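Local coordinates for protein UDP-galactopyranose mutase (Deinococcus radiodurans, PDB 3HDY) that probably interconverts UDP-galactopyranose and UDP-galactofuranose as an FAD-dependent mutase, at residues Trp184-Ser189 with Tyr335-Pro340; Phe252-Tyr257 with Asp358-Gly363. All coordinates share one frame; numbering follows the deposited sequence.

In the fold
In chain order, strand 30-35 and helix 39-50 open the nucleotide-binding part of the fold, and helix 159-184 then leads into the first segment of interaction 1. The chain re-enters the parallel sheet in strand 235-239, adds strand 252-257, then leaves it for the mixed sheet, and only at the end of strand 320-336 does Tyr335-Pro340 close interaction 1, a loop of 145 intervening residues. Helix 340-355 follows, and strand 359-361 closes interaction 2 over 100 residues. The two loops therefore cross rather than nest. With centres about 28 Å apart, interaction 1 joins the helical part to the mixed sheet at the substrate, while interaction 2 completes one edge of the FAD-binding sheet.

Interaction 1. Residues Trp184-Ser189 with Tyr335-Pro340. With GDU (galactose-uridine-5'-diphosphate), chain K.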
loop_
_atom_site.group_PDB
_atom_site.type_symbol
_atom_site.label_atom_id
_atom_site.label_comp_id
_atom_site.label_asym_id
_atom_site.label_seq_id
_atom_site.Cartn_x
_atom_site.Cartn_y
_atom_site.Cartn_z
ATOM N N TRP A 184 -13.642 -27.472 8.736
ATOM C CA TRP A 184 -14.900 -27.377 8.006
ATOM C C TRP A 184 -16.125 -27.446 8.909
ATOM O O TRP A 184 -17.203 -26.982 8.536
ATOM C CB TRP A 184 -14.984 -28.483 6.956
ATOM C CG TRP A 184 -13.810 -28.523 6.047
ATOM C CD1 TRP A 184 -12.680 -29.272 6.201
ATOM C CD2 TRP A 184 -13.641 -27.785 4.833
ATOM N NE1 TRP A 184 -11.817 -29.045 5.157
ATOM C CE2 TRP A 184 -12.383 -28.136 4.302
ATOM C CE3 TRP A 184 -14.432 -26.859 4.142
ATOM C CZ2 TRP A 184 -11.895 -27.597 3.115
ATOM C CZ3 TRP A 184 -13.947 -26.325 2.961
ATOM C CH2 TRP A 184 -12.689 -26.696 2.460
ATOM N N GLY A 185 -15.960 -28.028 10.091
ATOM C CA GLY A 185 -17.092 -28.293 10.957
ATOM C C GLY A 185 -17.855 -29.505 10.457
ATOM O O GLY A 185 -19.021 -29.699 10.791
ATOM N N LEU A 186 -17.187 -30.320 9.646
ATOM C CA LEU A 186 -17.778 -31.531 9.089
ATOM C C LEU A 186 -16.809 -32.706 9.236
ATOM O O LEU A 186 -15.591 -32.526 9.176
ATOM C CB LEU A 186 -18.114 -31.328 7.606
ATOM C CG LEU A 186 -19.462 -30.733 7.161
ATOM C CD1 LEU A 186 -20.062 -29.805 8.196
ATOM C CD2 LEU A 186 -19.333 -30.019 5.810
ATOM N N ASP A 187 -17.349 -33.906 9.433
ATOM C CA ASP A 187 -16.537 -35.121 9.398
ATOM C C ASP A 187 -16.044 -35.309 7.968
ATOM O O ASP A 187 -16.715 -34.896 7.024
ATOM C CB ASP A 187 -17.359 -36.336 9.842
ATOM C CG ASP A 187 -16.495 -37.539 10.185
ATOM O OD1 ASP A 187 -15.827 -37.518 11.243
ATOM O OD2 ASP A 187 -16.490 -38.516 9.407
ATOM N N PRO A 188 -14.858 -35.911 7.801
ATOM C CA PRO A 188 -14.314 -36.166 6.464
ATOM C C PRO A 188 -15.282 -36.964 5.598
ATOM O O PRO A 188 -15.218 -36.893 4.370
ATOM C CB PRO A 188 -13.058 -36.983 6.757
ATOM C CG PRO A 188 -12.625 -36.499 8.093
ATOM C CD PRO A 188 -13.892 -36.255 8.858
ATOM N N SER A 189 -16.174 -37.713 6.240
ATOM C CA SER A 189 -17.203 -38.459 5.526
ATOM C C SER A 189 -18.264 -37.526 4.945
ATOM O O SER A 189 -18.961 -37.884 3.997
ATOM C CB SER A 189 -17.860 -39.477 6.454
ATOM O OG SER A 189 -18.407 -38.836 7.593
ATOM N N TYR A 335 -13.420 -20.355 1.627
ATOM C CA TYR A 335 -13.434 -21.719 1.107
ATOM C C TYR A 335 -14.809 -22.155 0.611
ATOM O O TYR A 335 -15.790 -22.080 1.346
ATOM C CB TYR A 335 -13.004 -22.712 2.194
ATOM C CG TYR A 335 -11.616 -22.519 2.765
ATOM C CD1 TYR A 335 -11.365 -21.537 3.715
ATOM C CD2 TYR A 335 -10.565 -23.346 2.384
ATOM C CE1 TYR A 335 -10.106 -21.367 4.247
ATOM C CE2 TYR A 335 -9.301 -23.186 2.915
ATOM C CZ TYR A 335 -9.077 -22.192 3.847
ATOM O OH TYR A 335 -7.823 -22.023 4.381
ATOM N N PRO A 336 -14.883 -22.632 -0.635
ATOM C CA PRO A 336 -16.052 -23.415 -1.038
ATOM C C PRO A 336 -16.054 -24.717 -0.236
ATOM O O PRO A 336 -14.981 -25.180 0.151
ATOM C CB PRO A 336 -15.782 -23.712 -2.515
ATOM C CG PRO A 336 -14.772 -22.697 -2.946
ATOM C CD PRO A 336 -13.931 -22.438 -1.740
ATOM N N VAL A 337 -17.224 -25.295 0.019
ATOM C CA VAL A 337 -17.309 -26.513 0.824
ATOM C C VAL A 337 -17.773 -27.700 -0.007
ATOM O O VAL A 337 -18.966 -27.994 -0.064
ATOM C CB VAL A 337 -18.267 -26.333 2.008
ATOM C CG1 VAL A 337 -18.165 -27.521 2.947
ATOM C CG2 VAL A 337 -17.966 -25.030 2.732
ATOM N N PRO A 338 -16.823 -28.393 -0.648
ATOM C CA PRO A 338 -17.121 -29.470 -1.597
ATOM C C PRO A 338 -17.825 -30.667 -0.954
ATOM O O PRO A 338 -17.212 -31.411 -0.192
ATOM C CB PRO A 338 -15.733 -29.874 -2.113
ATOM C CG PRO A 338 -14.850 -28.706 -1.816
ATOM C CD PRO A 338 -15.374 -28.160 -0.528
ATOM N N ARG A 339 -19.107 -30.832 -1.272
ATOM C CA ARG A 339 -19.911 -31.964 -0.820
ATOM C C ARG A 339 -21.173 -32.002 -1.675
ATOM O O ARG A 339 -21.575 -30.977 -2.220
ATOM C CB ARG A 339 -20.263 -31.828 0.662
ATOM C CG ARG A 339 -21.107 -30.610 0.987
ATOM C CD ARG A 339 -21.354 -30.489 2.483
ATOM N NE ARG A 339 -21.866 -31.730 3.055
ATOM C CZ ARG A 339 -22.612 -31.797 4.153
ATOM N NH1 ARG A 339 -22.947 -30.693 4.801
ATOM N NH2 ARG A 339 -23.030 -32.973 4.600
ATOM N N PRO A 340 -21.799 -33.183 -1.806
ATOM C CA PRO A 340 -22.953 -33.366 -2.698
ATOM C C PRO A 340 -24.045 -32.315 -2.502
ATOM O O PRO A 340 -24.526 -31.746 -3.488
ATOM C CB PRO A 340 -23.471 -34.754 -2.316
ATOM C CG PRO A 340 -22.267 -35.470 -1.817
ATOM C CD PRO A 340 -21.436 -34.432 -1.113
HETATM N N1 GDU K . -5.793 -31.733 6.135
HETATM C C2 GDU K . -5.511 -32.334 7.199
HETATM N N3 GDU K . -4.538 -32.369 8.000
HETATM C C4 GDU K . -3.529 -31.562 7.639
HETATM C C5 GDU K . -3.683 -30.774 6.409
HETATM C C6 GDU K . -4.817 -30.895 5.707
HETATM O O2 GDU K . -6.565 -33.200 7.629
HETATM O O4 GDU K . -2.501 -31.468 8.298
HETATM C C1D GDU K . -7.036 -31.864 5.402
HETATM C C2D GDU K . -8.202 -30.869 5.623
HETATM O O2D GDU K . -9.451 -31.383 5.171
HETATM C C3D GDU K . -7.769 -29.716 4.742
HETATM C C4D GDU K . -7.297 -30.489 3.505
HETATM O O4D GDU K . -6.861 -31.774 3.970
HETATM O O3D GDU K . -8.894 -28.884 4.467
HETATM C C5D GDU K . -6.374 -29.742 2.537
HETATM O O5D GDU K . -5.341 -29.143 3.341
HETATM P PA GDU K . -4.736 -27.734 2.916
HETATM O O1A GDU K . -3.494 -27.474 3.705
HETATM O O2A GDU K . -4.390 -27.896 1.476
HETATM O O3A GDU K . -5.803 -26.592 3.214
HETATM P PB GDU K . -5.612 -25.042 2.933
HETATM O O1B GDU K . -6.175 -24.413 4.161
HETATM O O2B GDU K . -6.353 -24.456 1.780
HETATM O O3B GDU K . -4.089 -24.549 2.834
HETATM C "C1'" GDU K . -3.470 -23.333 2.354
HETATM C "C2'" GDU K . -2.826 -23.514 0.951
HETATM C "C3'" GDU K . -1.963 -24.797 1.001
HETATM C "C4'" GDU K . -0.751 -24.477 1.922
HETATM C "C5'" GDU K . -1.288 -23.934 3.279
HETATM C "C6'" GDU K . -0.173 -23.311 4.161
HETATM O "O2'" GDU K . -3.783 -23.513 -0.129
HETATM O "O3'" GDU K . -1.576 -25.163 -0.342
HETATM O "O4'" GDU K . 0.082 -23.511 1.252
HETATM O "O5'" GDU K . -2.426 -23.024 3.308
HETATM O "O6'" GDU K . 0.700 -24.337 4.676
#
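Trp184 and Tyr335 are brought together by the same first torsion, which sets CG beside the backbone N and anti to the carbonyl carbon (chi1 -53° and -60°). Together they line the UDP-galactose pocket of a flavoenzyme of the UDP-galactopyranose mutase family, where the end of helix 159-184 meets the end of strand 320-336. The side chains run nearly perpendicular to one another, with ring planes at 79°. Trp184 CZ3 approaches Tyr335 CB to 3.8 Å, and the same carbon lies 3.2 Å from Pro336 O, which sits at the ring edge.

The tryptophan thus bridges protein and ligand. Its benzo end is packed against Tyr335 CB, Pro336 O, Val337 CG1 and Pro338 CD, while Trp184 NE1 faces the ribose and donates to GDU O3D at 3.0 Å. A second, weak bond from Trp184 NE1 to GDU O2D is 3.3 Å long, so one N-H is shared between both ribose hydroxyls. Tyr335 reaches the diphosphate: Tyr335 OH donates at 2.9 Å to GDU O1B of the beta phosphate, the one that carries galactose. The tyrosine ring also touches FAD, so Tyr335 contacts both flavin cofactor and substrate, and Arg364 forms a cation-pi contact with it.

Away from the ligand, Val337 runs counter to the tryptophan, CG1 lying 4.0 Å from Trp184 CE3. That methyl also meets Leu186, which also packs on Arg339, held by a salt bridge to Glu341. The leucine lies across the arginine, over one face of the guanidinium, with Leu186 CD2 3.8 Å from Arg339 NH1.

Interaction 2. Residues Phe252-Tyr257 with Asp358-Gly363; sequences FQHMIY and DVTFVG
His254 meets Thr360 in a side-chain hydrogen bond, NE2 to OG1 at 3.0 Å, beside a run of backbone bonds that makes 254-257 and 359-361 neighbouring parallel strands of the Rossmann-type sheet. Setting CG anti to the backbone N (chi1 -165°) lays the imidazole along the partner strand, with the Asp358 carbonyl carbon over one face and the threonine at its edge.

The backbone register is the classic parallel one, in which a residue bonds to the two that flank its opposite number. Met255 N reaches Asp358 O at 3.0 Å, and Met255 O receives Thr360 N at 2.8 Å. Two residues on, Tyr257 N donates to Thr360 O at 2.8 Å while Tyr257 O accepts from Val362 N at 3.2 Å. The intervening Ile256 turns its own backbone polar groups to Leu33 and Val35 of strand 30-35.

On one face of the sheet, the Tyr257 and Phe361 rings approach obliquely, planes at 69°, with their CD2 atoms 3.8 Å apart. Phe264 of helix 261-264 packs on both rings, and on Met255 and Val359 as well; the tyrosine hydroxyl is bonded to Pro260 O. On the face of Ile256 and Thr360, Ile256 CG2 touches Val362 CG1 at 3.6 Å just past the strand end, both side chains pack on Leu44 of helix 39-50, and helix 373-387 covers Thr360 and Val362. Beyond the strand, Gly363 touches FAD.

Chemically, the backbone bonds set the strand spacing, while the histidine-threonine bond adds a side-chain tie at the edge strand. The Asp358 carboxylate, OD2 4.4 Å from His254 ND1, is too far for contact but would probably stabilise a positive charge on that ring.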
loop_
_atom_site.group_PDB
_atom_site.type_symbol
_atom_site.label_atom_id
_atom_site.label_comp_id
_atom_site.label_asym_id
_atom_site.label_seq_id
_atom_site.Cartn_x
_atom_site.Cartn_y
_atom_site.Cartn_z
ATOM N N PHE A 252 -21.034 0.257 -18.467
ATOM C CA PHE A 252 -20.102 -0.788 -18.877
ATOM C C PHE A 252 -20.741 -1.763 -19.860
ATOM O O PHE A 252 -21.933 -2.051 -19.777
ATOM C CB PHE A 252 -19.531 -1.538 -17.664
ATOM C CG PHE A 252 -20.574 -2.148 -16.774
ATOM C CD1 PHE A 252 -20.936 -3.478 -16.917
ATOM C CD2 PHE A 252 -21.183 -1.396 -15.782
ATOM C CE1 PHE A 252 -21.893 -4.043 -16.089
ATOM C CE2 PHE A 252 -22.139 -1.954 -14.954
ATOM C CZ PHE A 252 -22.494 -3.279 -15.109
ATOM N N GLN A 253 -19.937 -2.256 -20.794
ATOM C CA GLN A 253 -20.411 -3.179 -21.818
ATOM C C GLN A 253 -20.555 -4.595 -21.272
ATOM O O GLN A 253 -21.589 -5.237 -21.449
ATOM C CB GLN A 253 -19.456 -3.180 -23.014
ATOM C CG GLN A 253 -19.461 -1.889 -23.804
ATOM C CD GLN A 253 -20.791 -1.640 -24.480
ATOM O OE1 GLN A 253 -21.097 -2.234 -25.514
ATOM N NE2 GLN A 253 -21.594 -0.755 -23.898
ATOM N N HIS A 254 -19.507 -5.075 -20.611
ATOM C CA HIS A 254 -19.486 -6.433 -20.084
ATOM C C HIS A 254 -18.961 -6.440 -18.652
ATOM O O HIS A 254 -18.190 -5.565 -18.269
ATOM C CB HIS A 254 -18.612 -7.317 -20.971
ATOM C CG HIS A 254 -18.795 -8.783 -20.734
ATOM N ND1 HIS A 254 -19.678 -9.550 -21.463
ATOM C CD2 HIS A 254 -18.203 -9.626 -19.856
ATOM C CE1 HIS A 254 -19.624 -10.800 -21.042
ATOM N NE2 HIS A 254 -18.737 -10.874 -20.066
ATOM N N MET A 255 -19.383 -7.422 -17.862
ATOM C CA MET A 255 -18.916 -7.539 -16.483
ATOM C C MET A 255 -18.205 -8.857 -16.227
ATOM O O MET A 255 -18.649 -9.914 -16.672
ATOM C CB MET A 255 -20.065 -7.394 -15.477
ATOM C CG MET A 255 -19.634 -7.679 -14.040
ATOM S SD MET A 255 -20.955 -7.690 -12.811
ATOM C CE MET A 255 -21.300 -5.941 -12.630
ATOM N N ILE A 256 -17.096 -8.775 -15.501
ATOM C CA ILE A 256 -16.396 -9.955 -15.022
ATOM C C ILE A 256 -16.558 -10.025 -13.506
ATOM O O ILE A 256 -16.065 -9.158 -12.782
ATOM C CB ILE A 256 -14.910 -9.905 -15.404
ATOM C CG1 ILE A 256 -14.772 -9.816 -16.923
ATOM C CG2 ILE A 256 -14.173 -11.124 -14.869
ATOM C CD1 ILE A 256 -13.373 -9.562 -17.389
ATOM N N TYR A 257 -17.268 -11.045 -13.030
ATOM C CA TYR A 257 -17.562 -11.166 -11.604
ATOM C C TYR A 257 -16.751 -12.278 -10.948
ATOM O O TYR A 257 -16.683 -13.396 -11.467
ATOM C CB TYR A 257 -19.058 -11.398 -11.383
ATOM C CG TYR A 257 -19.446 -11.547 -9.933
ATOM C CD1 TYR A 257 -19.614 -10.435 -9.124
ATOM C CD2 TYR A 257 -19.648 -12.802 -9.374
ATOM C CE1 TYR A 257 -19.968 -10.567 -7.798
ATOM C CE2 TYR A 257 -20.003 -12.943 -8.050
ATOM C CZ TYR A 257 -20.161 -11.823 -7.266
ATOM O OH TYR A 257 -20.515 -11.952 -5.942
ATOM N N ASP A 358 -24.229 -10.743 -20.391
ATOM C CA ASP A 358 -23.099 -9.833 -20.323
ATOM C C ASP A 358 -22.374 -9.954 -18.987
ATOM O O ASP A 358 -21.905 -8.960 -18.433
ATOM C CB ASP A 358 -23.574 -8.395 -20.553
ATOM C CG ASP A 358 -24.280 -8.221 -21.889
ATOM O OD1 ASP A 358 -25.405 -7.675 -21.914
ATOM O OD2 ASP A 358 -23.711 -8.644 -22.917
ATOM N N VAL A 359 -22.290 -11.179 -18.470
ATOM C CA VAL A 359 -21.585 -11.434 -17.219
ATOM C C VAL A 359 -20.733 -12.696 -17.304
ATOM O O VAL A 359 -21.228 -13.776 -17.629
ATOM C CB VAL A 359 -22.548 -11.566 -16.026
ATOM C CG1 VAL A 359 -21.769 -11.856 -14.759
ATOM C CG2 VAL A 359 -23.366 -10.300 -15.860
ATOM N N THR A 360 -19.446 -12.546 -17.007
ATOM C CA THR A 360 -18.516 -13.667 -17.018
ATOM C C THR A 360 -18.024 -13.982 -15.606
ATOM O O THR A 360 -17.492 -13.116 -14.912
ATOM C CB THR A 360 -17.325 -13.398 -17.955
ATOM O OG1 THR A 360 -17.739 -13.594 -19.313
ATOM C CG2 THR A 360 -16.182 -14.345 -17.653
ATOM N N PHE A 361 -18.219 -15.228 -15.183
ATOM C CA PHE A 361 -17.843 -15.652 -13.841
ATOM C C PHE A 361 -16.499 -16.364 -13.865
ATOM O O PHE A 361 -16.290 -17.290 -14.650
ATOM C CB PHE A 361 -18.916 -16.576 -13.253
ATOM C CG PHE A 361 -20.251 -15.912 -13.054
ATOM C CD1 PHE A 361 -21.063 -15.617 -14.139
ATOM C CD2 PHE A 361 -20.694 -15.581 -11.782
ATOM C CE1 PHE A 361 -22.289 -15.002 -13.959
ATOM C CE2 PHE A 361 -21.920 -14.966 -11.598
ATOM C CZ PHE A 361 -22.718 -14.676 -12.689
ATOM N N VAL A 362 -15.584 -15.930 -13.007
ATOM C CA VAL A 362 -14.272 -16.561 -12.926
ATOM C C VAL A 362 -13.628 -16.305 -11.564
ATOM O O VAL A 362 -13.860 -15.265 -10.944
ATOM C CB VAL A 362 -13.346 -16.105 -14.086
ATOM C CG1 VAL A 362 -13.590 -14.644 -14.432
ATOM C CG2 VAL A 362 -11.887 -16.356 -13.750
ATOM N N GLY A 363 -12.843 -17.270 -11.094
ATOM C CA GLY A 363 -12.215 -17.186 -9.787
ATOM C C GLY A 363 -12.660 -18.299 -8.856
ATOM O O GLY A 363 -13.487 -19.133 -9.221
#